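Local coordinates for DUF2235 domain-containing protein (Pseudomonas aeruginosa, PDB 4O5P), which is a type VI secretion phospholipase effector, Tle1, with an alpha/beta-hydrolase-type catalytic domain that probably hydrolyses membrane phospholipids, at residues E451-Q463 with Q648-H660. Sequence-based numbering, arbitrary orientation.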
ATOM      1  N   GLU A 451      11.265   4.122 -26.430  1.00 22.65           N
ATOM      2  CA  GLU A 451      12.427   3.255 -26.515  1.00 21.67           C
ATOM      3  C   GLU A 451      13.551   3.745 -25.607  1.00 19.48           C
ATOM      4  O   GLU A 451      14.355   2.942 -25.151  1.00 23.15           O
ATOM      5  CB  GLU A 451      12.879   3.023 -27.967  1.00 28.11           C
ATOM      6  CG  GLU A 451      13.746   4.110 -28.573  1.00 30.85           C
ATOM      7  CD  GLU A 451      14.325   3.696 -29.928  1.00 38.22           C
ATOM      8  OE1 GLU A 451      13.712   2.833 -30.605  1.00 31.32           O
ATOM      9  OE2 GLU A 451      15.394   4.232 -30.308  1.00 36.72           O
ATOM     10  N   GLU A 452      13.604   5.045 -25.318  1.00 19.52           N
ATOM     11  CA  GLU A 452      14.637   5.562 -24.414  1.00 19.30           C
ATOM     12  C   GLU A 452      14.425   4.957 -23.023  1.00 20.33           C
ATOM     13  O   GLU A 452      15.365   4.443 -22.388  1.00 24.32           O
ATOM     14  CB  GLU A 452      14.573   7.089 -24.366  1.00 23.30           C
ATOM     15  CG  GLU A 452      15.598   7.770 -23.467  1.00 20.05           C
ATOM     16  CD  GLU A 452      15.519   9.308 -23.551  1.00 31.94           C
ATOM     17  OE1 GLU A 452      16.127   9.872 -24.489  1.00 36.98           O
ATOM     18  OE2 GLU A 452      14.850   9.953 -22.695  1.00 28.37           O
ATOM     19  N   LEU A 453      13.171   4.988 -22.575  1.00 21.15           N
ATOM     20  CA  LEU A 453      12.783   4.348 -21.327  1.00 21.46           C
ATOM     21  C   LEU A 453      13.143   2.866 -21.354  1.00 19.80           C
ATOM     22  O   LEU A 453      13.808   2.378 -20.441  1.00 18.41           O
ATOM     23  CB  LEU A 453      11.280   4.557 -21.050  1.00 20.29           C
ATOM     24  CG  LEU A 453      10.724   3.796 -19.843  1.00 19.62           C
ATOM     25  CD1 LEU A 453      11.461   4.204 -18.568  1.00 15.91           C
ATOM     26  CD2 LEU A 453       9.203   3.941 -19.686  1.00 18.92           C
ATOM     27  N   ALA A 454      12.736   2.149 -22.401  1.00 17.16           N
ATOM     28  CA  ALA A 454      13.057   0.723 -22.474  1.00 22.19           C
ATOM     29  C   ALA A 454      14.561   0.461 -22.355  1.00 18.69           C
ATOM     30  O   ALA A 454      14.990  -0.449 -21.658  1.00 20.74           O
ATOM     31  CB  ALA A 454      12.516   0.108 -23.755  1.00 25.44           C
ATOM     32  N   THR A 455      15.355   1.270 -23.038  1.00 20.99           N
ATOM     33  CA  THR A 455      16.798   1.092 -23.069  1.00 20.68           C
ATOM     34  C   THR A 455      17.426   1.285 -21.684  1.00 17.23           C
ATOM     35  O   THR A 455      18.260   0.486 -21.243  1.00 17.12           O
ATOM     36  CB  THR A 455      17.416   2.098 -24.033  1.00 21.41           C
ATOM     37  OG1 THR A 455      17.104   1.714 -25.383  1.00 28.69           O
ATOM     38  CG2 THR A 455      18.912   2.139 -23.864  1.00 26.82           C
ATOM     39  N   ARG A 456      17.017   2.353 -21.009  1.00 16.25           N
ATOM     40  CA  ARG A 456      17.522   2.655 -19.673  1.00 16.98           C
ATOM     41  C   ARG A 456      17.115   1.601 -18.641  1.00 18.05           C
ATOM     42  O   ARG A 456      17.927   1.128 -17.805  1.00 18.36           O
ATOM     43  CB  ARG A 456      17.019   4.052 -19.270  1.00 17.19           C
ATOM     44  CG  ARG A 456      17.645   5.179 -20.132  1.00 17.74           C
ATOM     45  CD  ARG A 456      16.965   6.522 -19.894  1.00 20.02           C
ATOM     46  NE  ARG A 456      17.556   7.601 -20.684  1.00 20.01           N
ATOM     47  CZ  ARG A 456      17.339   8.898 -20.466  1.00 21.64           C
ATOM     48  NH1 ARG A 456      16.547   9.281 -19.481  1.00 15.84           N
ATOM     49  NH2 ARG A 456      17.909   9.813 -21.241  1.00 20.44           N
ATOM     50  N   PHE A 457      15.844   1.223 -18.700  1.00 19.64           N
ATOM     51  CA  PHE A 457      15.373   0.149 -17.853  1.00 16.67           C
ATOM     52  C   PHE A 457      16.222  -1.089 -18.096  1.00 16.32           C
ATOM     53  O   PHE A 457      16.737  -1.694 -17.169  1.00 17.90           O
ATOM     54  CB  PHE A 457      13.898  -0.168 -18.130  1.00 17.40           C
ATOM     55  CG  PHE A 457      13.423  -1.391 -17.420  1.00 19.99           C
ATOM     56  CD1 PHE A 457      13.565  -2.649 -18.001  1.00 18.66           C
ATOM     57  CD2 PHE A 457      12.870  -1.292 -16.154  1.00 18.29           C
ATOM     58  CE1 PHE A 457      13.149  -3.784 -17.330  1.00 19.54           C
ATOM     59  CE2 PHE A 457      12.441  -2.422 -15.479  1.00 17.55           C
ATOM     60  CZ  PHE A 457      12.581  -3.671 -16.069  1.00 19.98           C
ATOM     61  N   ASN A 458      16.369  -1.484 -19.351  1.00 18.26           N
ATOM     62  CA  ASN A 458      17.159  -2.669 -19.648  1.00 16.47           C
ATOM     63  C   ASN A 458      18.624  -2.575 -19.198  1.00 17.91           C
ATOM     64  O   ASN A 458      19.240  -3.588 -18.894  1.00 18.99           O
ATOM     65  CB  ASN A 458      17.033  -3.034 -21.128  1.00 19.51           C
ATOM     66  CG  ASN A 458      15.630  -3.519 -21.485  1.00 20.50           C
ATOM     67  OD1 ASN A 458      14.934  -4.100 -20.650  1.00 17.38           O
ATOM     68  ND2 ASN A 458      15.211  -3.276 -22.730  1.00 24.02           N
ATOM     69  N   ALA A 459      19.186  -1.371 -19.127  1.00 18.61           N
ATOM     70  CA  ALA A 459      20.551  -1.261 -18.592  1.00 21.06           C
ATOM     71  C   ALA A 459      20.537  -1.635 -17.112  1.00 18.77           C
ATOM     72  O   ALA A 459      21.396  -2.406 -16.616  1.00 18.12           O
ATOM     73  CB  ALA A 459      21.102   0.139 -18.794  1.00 18.53           C
ATOM     74  N   TRP A 460      19.548  -1.097 -16.401  1.00 17.76           N
ATOM     75  CA  TRP A 460      19.366  -1.528 -15.025  1.00 15.98           C
ATOM     76  C   TRP A 460      19.163  -3.045 -14.930  1.00 15.96           C
ATOM     77  O   TRP A 460      19.820  -3.729 -14.146  1.00 17.91           O
ATOM     78  CB  TRP A 460      18.196  -0.801 -14.366  1.00 15.55           C
ATOM     79  CG  TRP A 460      18.055  -1.215 -12.945  1.00 17.57           C
ATOM     80  CD1 TRP A 460      18.706  -0.687 -11.866  1.00 14.15           C
ATOM     81  CD2 TRP A 460      17.265  -2.292 -12.448  1.00 14.15           C
ATOM     82  NE1 TRP A 460      18.339  -1.349 -10.722  1.00 14.23           N
ATOM     83  CE2 TRP A 460      17.450  -2.345 -11.052  1.00 15.55           C
ATOM     84  CE3 TRP A 460      16.388  -3.208 -13.046  1.00 15.77           C
ATOM     85  CZ2 TRP A 460      16.805  -3.279 -10.238  1.00 13.91           C
ATOM     86  CZ3 TRP A 460      15.758  -4.153 -12.244  1.00 16.59           C
ATOM     87  CH2 TRP A 460      15.962  -4.172 -10.852  1.00 16.04           C
ATOM     88  N   GLN A 461      18.258  -3.577 -15.740  1.00 19.04           N
ATOM     89  CA  GLN A 461      17.900  -4.979 -15.642  1.00 18.06           C
ATOM     90  C   GLN A 461      19.118  -5.861 -15.850  1.00 17.61           C
ATOM     91  O   GLN A 461      19.298  -6.868 -15.158  1.00 14.04           O
ATOM     92  CB  GLN A 461      16.827  -5.314 -16.668  1.00 18.57           C
ATOM     93  CG  GLN A 461      16.154  -6.655 -16.438  1.00 16.81           C
ATOM     94  CD  GLN A 461      16.962  -7.833 -16.949  1.00 18.66           C
ATOM     95  OE1 GLN A 461      17.753  -7.704 -17.888  1.00 21.12           O
ATOM     96  NE2 GLN A 461      16.767  -8.995 -16.331  1.00 18.96           N
ATOM     97  N   ALA A 462      19.960  -5.456 -16.795  1.00 19.40           N
ATOM     98  CA  ALA A 462      21.153  -6.213 -17.144  1.00 18.45           C
ATOM     99  C   ALA A 462      22.261  -6.147 -16.091  1.00 19.37           C
ATOM    100  O   ALA A 462      23.012  -7.116 -15.950  1.00 18.85           O
ATOM    101  CB  ALA A 462      21.674  -5.788 -18.524  1.00 20.56           C
ATOM    102  N   GLN A 463      22.389  -5.035 -15.362  1.00 16.90           N
ATOM    103  CA  GLN A 463      23.427  -4.994 -14.311  1.00 18.33           C
ATOM    104  C   GLN A 463      23.003  -5.661 -13.007  1.00 18.15           C
ATOM    105  O   GLN A 463      23.835  -5.969 -12.148  1.00 17.30           O
ATOM    106  CB  GLN A 463      23.862  -3.561 -13.996  1.00 18.62           C
ATOM    107  CG  GLN A 463      22.742  -2.667 -13.442  1.00 18.40           C
ATOM    108  CD  GLN A 463      22.546  -2.787 -11.939  1.00 16.03           C
ATOM    109  OE1 GLN A 463      23.507  -2.922 -11.168  1.00 17.08           O
ATOM    110  NE2 GLN A 463      21.283  -2.733 -11.512  1.00 15.23           N
ATOM    111  N   GLN A 648      28.299   3.143 -18.598  1.00 21.14           N
ATOM    112  CA  GLN A 648      27.371   3.296 -17.477  1.00 23.86           C
ATOM    113  C   GLN A 648      26.385   4.428 -17.708  1.00 19.93           C
ATOM    114  O   GLN A 648      25.677   4.829 -16.784  1.00 20.83           O
ATOM    115  CB  GLN A 648      28.144   3.536 -16.168  1.00 22.51           C
ATOM    116  CG  GLN A 648      29.102   2.393 -15.773  1.00 23.08           C
ATOM    117  CD  GLN A 648      28.390   1.071 -15.529  1.00 26.36           C
ATOM    118  OE1 GLN A 648      28.712   0.049 -16.148  1.00 27.26           O
ATOM    119  NE2 GLN A 648      27.442   1.073 -14.604  1.00 24.78           N
ATOM    120  N   GLU A 649      26.334   4.937 -18.937  1.00 20.07           N
ATOM    121  CA  GLU A 649      25.583   6.155 -19.227  1.00 22.16           C
ATOM    122  C   GLU A 649      24.092   5.941 -19.078  1.00 19.94           C
ATOM    123  O   GLU A 649      23.393   6.744 -18.463  1.00 17.43           O
ATOM    124  CB  GLU A 649      25.879   6.644 -20.652  1.00 21.70           C
ATOM    125  CG  GLU A 649      27.301   7.131 -20.855  1.00 19.15           C
ATOM    126  CD  GLU A 649      28.291   5.982 -21.038  1.00 23.08           C
ATOM    127  OE1 GLU A 649      27.891   4.889 -21.503  1.00 21.11           O
ATOM    128  OE2 GLU A 649      29.475   6.179 -20.697  1.00 25.28           O
ATOM    129  N   LYS A 650      23.608   4.853 -19.659  1.00 19.23           N
ATOM    130  CA  LYS A 650      22.182   4.593 -19.664  1.00 20.24           C
ATOM    131  C   LYS A 650      21.672   4.372 -18.235  1.00 18.33           C
ATOM    132  O   LYS A 650      20.583   4.840 -17.888  1.00 17.08           O
ATOM    133  CB  LYS A 650      21.859   3.428 -20.608  1.00 20.12           C
ATOM    134  CG  LYS A 650      21.849   3.830 -22.086  1.00 25.32           C
ATOM    135  CD  LYS A 650      20.942   5.050 -22.318  1.00 27.60           C
ATOM    136  CE  LYS A 650      20.652   5.308 -23.812  1.00 39.43           C
ATOM    137  NZ  LYS A 650      19.698   6.454 -24.019  1.00 36.81           N
ATOM    138  N   LEU A 651      22.488   3.719 -17.402  1.00 17.20           N
ATOM    139  CA  LEU A 651      22.148   3.481 -16.002  1.00 14.36           C
ATOM    140  C   LEU A 651      22.056   4.787 -15.193  1.00 18.43           C
ATOM    141  O   LEU A 651      21.017   5.076 -14.539  1.00 15.90           O
ATOM    142  CB  LEU A 651      23.166   2.528 -15.380  1.00 12.81           C
ATOM    143  CG  LEU A 651      22.925   2.125 -13.926  1.00 13.87           C
ATOM    144  CD1 LEU A 651      21.568   1.413 -13.780  1.00 14.58           C
ATOM    145  CD2 LEU A 651      24.066   1.245 -13.412  1.00 14.23           C
ATOM    146  N   VAL A 652      23.135   5.583 -15.250  1.00 17.17           N
ATOM    147  CA  VAL A 652      23.147   6.891 -14.594  1.00 15.72           C
ATOM    148  C   VAL A 652      21.975   7.766 -15.076  1.00 16.83           C
ATOM    149  O   VAL A 652      21.332   8.436 -14.271  1.00 17.02           O
ATOM    150  CB  VAL A 652      24.508   7.632 -14.746  1.00 16.88           C
ATOM    151  CG1 VAL A 652      24.441   9.021 -14.107  1.00 13.74           C
ATOM    152  CG2 VAL A 652      25.630   6.843 -14.088  1.00 16.49           C
ATOM    153  N   ALA A 653      21.681   7.737 -16.375  1.00 14.35           N
ATOM    154  CA  ALA A 653      20.553   8.502 -16.916  1.00 15.56           C
ATOM    155  C   ALA A 653      19.202   8.000 -16.398  1.00 15.27           C
ATOM    156  O   ALA A 653      18.276   8.794 -16.200  1.00 13.20           O
ATOM    157  CB  ALA A 653      20.571   8.505 -18.432  1.00 15.99           C
ATOM    158  N   LEU A 654      19.080   6.693 -16.182  1.00 16.09           N
ATOM    159  CA  LEU A 654      17.861   6.170 -15.558  1.00 14.89           C
ATOM    160  C   LEU A 654      17.678   6.768 -14.169  1.00 15.16           C
ATOM    161  O   LEU A 654      16.578   7.204 -13.823  1.00 14.54           O
ATOM    162  CB  LEU A 654      17.910   4.654 -15.441  1.00 13.64           C
ATOM    163  CG  LEU A 654      16.624   4.006 -14.913  1.00 17.05           C
ATOM    164  CD1 LEU A 654      15.584   3.901 -16.030  1.00 17.05           C
ATOM    165  CD2 LEU A 654      16.906   2.620 -14.326  1.00 15.77           C
ATOM    166  N   PHE A 655      18.743   6.789 -13.366  1.00 14.37           N
ATOM    167  CA  PHE A 655      18.597   7.395 -12.026  1.00 15.80           C
ATOM    168  C   PHE A 655      18.373   8.903 -12.052  1.00 15.62           C
ATOM    169  O   PHE A 655      17.628   9.440 -11.210  1.00 15.37           O
ATOM    170  CB  PHE A 655      19.771   7.040 -11.103  1.00 14.95           C
ATOM    171  CG  PHE A 655      19.751   5.606 -10.654  1.00 15.70           C
ATOM    172  CD1 PHE A 655      18.947   5.212  -9.594  1.00 14.26           C
ATOM    173  CD2 PHE A 655      20.513   4.652 -11.305  1.00 15.60           C
ATOM    174  CE1 PHE A 655      18.909   3.890  -9.176  1.00 13.51           C
ATOM    175  CE2 PHE A 655      20.478   3.315 -10.896  1.00 18.36           C
ATOM    176  CZ  PHE A 655      19.673   2.939  -9.829  1.00 16.59           C
ATOM    177  N   ASP A 656      19.029   9.582 -12.994  1.00 15.34           N
ATOM    178  CA  ASP A 656      18.817  11.020 -13.212  1.00 17.43           C
ATOM    179  C   ASP A 656      17.380  11.400 -13.592  1.00 16.34           C
ATOM    180  O   ASP A 656      16.796  12.290 -12.982  1.00 15.58           O
ATOM    181  CB  ASP A 656      19.737  11.522 -14.321  1.00 16.25           C
ATOM    182  CG  ASP A 656      21.161  11.769 -13.862  1.00 17.47           C
ATOM    183  OD1 ASP A 656      21.551  11.384 -12.735  1.00 16.08           O
ATOM    184  OD2 ASP A 656      21.912  12.348 -14.671  1.00 17.88           O
ATOM    185  N   GLU A 657      16.826  10.726 -14.608  1.00 14.16           N
ATOM    186  CA  GLU A 657      15.587  11.157 -15.259  1.00 15.71           C
ATOM    187  C   GLU A 657      14.379  10.214 -15.097  1.00 16.01           C
ATOM    188  O   GLU A 657      13.285  10.519 -15.568  1.00 19.17           O
ATOM    189  CB  GLU A 657      15.833  11.405 -16.761  1.00 17.84           C
ATOM    190  CG  GLU A 657      16.860  12.502 -17.059  1.00 17.44           C
ATOM    191  CD  GLU A 657      16.968  12.801 -18.546  1.00 24.48           C
ATOM    192  OE1 GLU A 657      16.552  11.954 -19.367  1.00 25.94           O
ATOM    193  OE2 GLU A 657      17.456  13.895 -18.896  1.00 33.48           O
ATOM    194  N   GLN A 658      14.560   9.075 -14.434  1.00 18.21           N
ATOM    195  CA  GLN A 658      13.423   8.156 -14.242  1.00 15.30           C
ATOM    196  C   GLN A 658      13.119   7.849 -12.773  1.00 15.69           C
ATOM    197  O   GLN A 658      11.958   7.858 -12.369  1.00 17.06           O
ATOM    198  CB  GLN A 658      13.635   6.866 -15.033  1.00 11.92           C
ATOM    199  CG  GLN A 658      12.991   6.903 -16.439  1.00 13.18           C
ATOM    200  CD  GLN A 658      13.732   7.775 -17.443  1.00 18.80           C
ATOM    201  OE1 GLN A 658      14.961   7.851 -17.433  1.00 15.44           O
ATOM    202  NE2 GLN A 658      12.980   8.433 -18.329  1.00 18.09           N
ATOM    203  N   VAL A 659      14.169   7.632 -11.982  1.00 14.83           N
ATOM    204  CA  VAL A 659      14.027   7.222 -10.594  1.00 14.73           C
ATOM    205  C   VAL A 659      13.748   8.409  -9.681  1.00 13.17           C
ATOM    206  O   VAL A 659      14.551   9.353  -9.593  1.00 12.78           O
ATOM    207  CB  VAL A 659      15.269   6.447 -10.104  1.00 14.57           C
ATOM    208  CG1 VAL A 659      15.163   6.130  -8.600  1.00 12.83           C
ATOM    209  CG2 VAL A 659      15.438   5.156 -10.918  1.00 13.53           C
ATOM    210  N   HIS A 660      12.619   8.352  -8.984  1.00 11.05           N
ATOM    211  CA  HIS A 660      12.243   9.426  -8.056  1.00 13.64           C
ATOM    212  C   HIS A 660      12.902   9.250  -6.696  1.00 13.99           C
ATOM    213  O   HIS A 660      13.619   8.283  -6.464  1.00 13.47           O
ATOM    214  CB  HIS A 660      10.723   9.536  -7.899  1.00 12.70           C
ATOM    215  CG  HIS A 660      10.023  10.026  -9.128  1.00 13.02           C
ATOM    216  ND1 HIS A 660       9.892   9.253 -10.267  1.00 14.42           N
ATOM    217  CD2 HIS A 660       9.421  11.208  -9.401  1.00 16.24           C
ATOM    218  CE1 HIS A 660       9.228   9.941 -11.183  1.00 17.08           C
ATOM    219  NE2 HIS A 660       8.936  11.133 -10.683  1.00 16.09           N
TER
HETATM  220  O   HOH W   1      13.806  10.891 -20.612  1.00 30.54           O
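Lys650 lies over Ala459, CB to CB, and its chain bends at chi2 (-52°) to run past Thr455, whose CG2 is 3.6 Å from CE. That brings Lys650 NZ to 4.1 Å from Arg456 NE, with the Glu452 carboxylate close by but not in contact with the ammonium. Next along the helix, Leu651 pushes CD1 against the edge of the Trp460 indole, while CD2 faces CG of Gln463; the indole NE1 is bonded to Glu476, and Gln463 OE1 to Arg633. Ala653 sets its CB over the centre of one face of the Arg456 guanidinium, and Glu452 OE2 lies above the opposite face, offset toward the rim, pairing through charge alone. Leu654 splits its two methyls between Arg456 and Trp460: CD1 is 3.5 Å from Arg456 CB and CD2 is 3.7 Å from Trp460 CB. Phe655 reaches the indole obliquely with CZ.

At the helix end Glu657 and Gln658 share NH1 of Arg456, whose chain is extended from CG to NE, and both lie in the guanidinium plane. Glu657 OE1 accepts a 2.7 Å salt-bridge hydrogen bond from NH1, met on the anti side but 25° out of the carboxylate plane, and a weak bond from NH2; Gln658 OE1 accepts from NH1 at 3.0 Å through an in-plane lone pair. Gln658 NE2 is held by Phe400 O. The helices cross at -111°, axes 8.0 Å apart, with Arg456 and Lys650 as reciprocal knobs into holes: a steeply crossed helix pair of the Tle1-like C-terminal region, closed at one end by a salt-bridge network.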